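Local coordinates for protein methylornithine synthase PylB (Methanosarcina barkeri, PDB 3T7V) that catalyses the radical-based isomerization of L-lysine to (3R)-3-methyl-D-ornithine in pyrrolysine biosynthesis, using a [4Fe-4S] cluster and S-adenosylmethionine, at residues A[139-144]-A[339-344]. Residues are numbered along the deposited sequence; the frame is centred on the assembly and turned at random.
Sequences LGLPIM and ARQADF
The pyrrolidine ring of Pro142 overlaps two side chains of helix 341-345, Gln341 and Phe344. Pro142 CB lies at the edge of the Phe344 ring, in its plane, 3.9 Å from CE1, and Pro142 CG is 4.0 Å from the same CE1. Next to it the amide end of Gln341 comes from the opposite direction, NE2 lying 3.5 Å from Pro142 CD and 3.6 Å from CG. CG of Gln341 is trans to its main-chain nitrogen (chi1 -167°), and with a bend at chi2 (67°) the chain carries NE2 to the proline ring. Leu141 adds a distant touch, its CD2 4.4 Å from Gln341 NE2. NE2 donates to His109 O and Glu345 OE2, and meets carbons alone of the proline. Phe344, buried, also meets Phe60 edge-to-face and touches Met110. The contact joins the short C-terminal helix 341-345 to the loop entering strand 143-146 of the radical SAM TIM-type barrel, with the Phe344 side chain about 12 Å from the bound 5-amino-D-isoleucine. With no hydrogen bond between the segments, the chemistry implies a small van der Waals junction, apolar at Phe344 and bordered by an amide whose nitrogen is hydrogen-bonded to His109 and Glu345.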
# COMPACT_ATOMS: atom_id res chain seq x y z
N LEU A 139 15.23 14.11 6.22
CA LEU A 139 15.55 13.11 5.19
C LEU A 139 15.66 13.61 3.76
O LEU A 139 16.35 13.02 2.94
CB LEU A 139 14.42 12.01 5.19
CG LEU A 139 14.29 11.23 6.48
CD1 LEU A 139 13.11 10.22 6.34
CD2 LEU A 139 15.60 10.53 6.76
N GLY A 140 14.94 14.65 3.44
CA GLY A 140 14.94 15.14 2.06
C GLY A 140 14.27 14.24 1.01
O GLY A 140 14.22 14.60 -0.14
N LEU A 141 13.76 13.11 1.41
CA LEU A 141 13.25 12.07 0.50
C LEU A 141 11.82 12.37 0.22
O LEU A 141 11.10 13.09 0.97
CB LEU A 141 13.23 10.67 1.24
CG LEU A 141 14.63 10.02 1.39
CD1 LEU A 141 14.48 8.80 2.28
CD2 LEU A 141 15.14 9.62 -0.02
N PRO A 142 11.32 11.85 -0.90
CA PRO A 142 9.85 11.81 -1.08
C PRO A 142 9.12 11.21 0.09
O PRO A 142 9.62 10.22 0.70
CB PRO A 142 9.68 10.91 -2.32
CG PRO A 142 11.03 11.09 -3.05
CD PRO A 142 12.03 11.13 -1.93
N ILE A 143 8.05 11.84 0.46
CA ILE A 143 7.24 11.39 1.62
C ILE A 143 5.86 11.00 1.17
O ILE A 143 5.16 11.76 0.47
CB ILE A 143 7.09 12.53 2.67
CG1 ILE A 143 8.41 12.80 3.33
CG2 ILE A 143 6.06 12.15 3.78
CD1 ILE A 143 8.31 13.95 4.33
N MET A 144 5.46 9.79 1.56
CA MET A 144 4.07 9.35 1.43
C MET A 144 3.45 9.57 2.80
O MET A 144 4.09 9.28 3.82
CB MET A 144 4.02 7.86 1.09
CG MET A 144 2.61 7.26 1.24
SD MET A 144 2.70 5.52 0.63
CE MET A 144 2.39 5.85 -1.04
N ALA A 339 16.07 0.70 -8.13
CA ALA A 339 16.04 1.75 -9.13
C ALA A 339 16.89 2.99 -8.76
O ALA A 339 17.22 3.25 -7.58
CB ALA A 339 14.59 2.19 -9.37
N ARG A 340 17.16 3.82 -9.79
CA ARG A 340 17.79 5.12 -9.54
C ARG A 340 16.72 6.07 -8.94
O ARG A 340 15.53 5.97 -9.29
CB ARG A 340 18.22 5.77 -10.83
CG ARG A 340 19.48 5.13 -11.45
CD ARG A 340 19.97 6.07 -12.53
NE ARG A 340 21.08 5.42 -13.24
CZ ARG A 340 21.81 6.05 -14.13
NH1 ARG A 340 21.57 7.35 -14.37
NH2 ARG A 340 22.79 5.38 -14.74
N GLN A 341 17.17 6.98 -8.10
CA GLN A 341 16.26 7.96 -7.53
C GLN A 341 15.59 8.81 -8.57
O GLN A 341 14.42 9.12 -8.42
CB GLN A 341 17.03 8.83 -6.54
CG GLN A 341 15.99 9.66 -5.66
CD GLN A 341 15.09 8.80 -4.69
OE1 GLN A 341 15.49 7.69 -4.33
NE2 GLN A 341 13.90 9.30 -4.24
N ALA A 342 16.29 9.17 -9.66
CA ALA A 342 15.68 10.05 -10.63
C ALA A 342 14.50 9.38 -11.32
O ALA A 342 13.53 10.07 -11.76
CB ALA A 342 16.72 10.47 -11.69
N ASP A 343 14.58 8.05 -11.45
CA ASP A 343 13.47 7.29 -12.07
C ASP A 343 12.25 7.29 -11.21
O ASP A 343 11.16 7.37 -11.72
CB ASP A 343 13.91 5.91 -12.44
CG ASP A 343 14.93 5.97 -13.62
OD1 ASP A 343 14.91 6.98 -14.42
OD2 ASP A 343 15.76 5.05 -13.75
N PHE A 344 12.45 7.26 -9.89
CA PHE A 344 11.34 7.41 -8.96
C PHE A 344 10.79 8.85 -9.02
O PHE A 344 9.57 9.05 -9.07
CB PHE A 344 11.75 7.06 -7.51
CG PHE A 344 10.55 7.02 -6.63
CD1 PHE A 344 10.35 7.98 -5.64
CD2 PHE A 344 9.55 6.03 -6.78
CE1 PHE A 344 9.19 8.03 -4.86
CE2 PHE A 344 8.41 6.03 -5.97
CZ PHE A 344 8.23 7.06 -5.02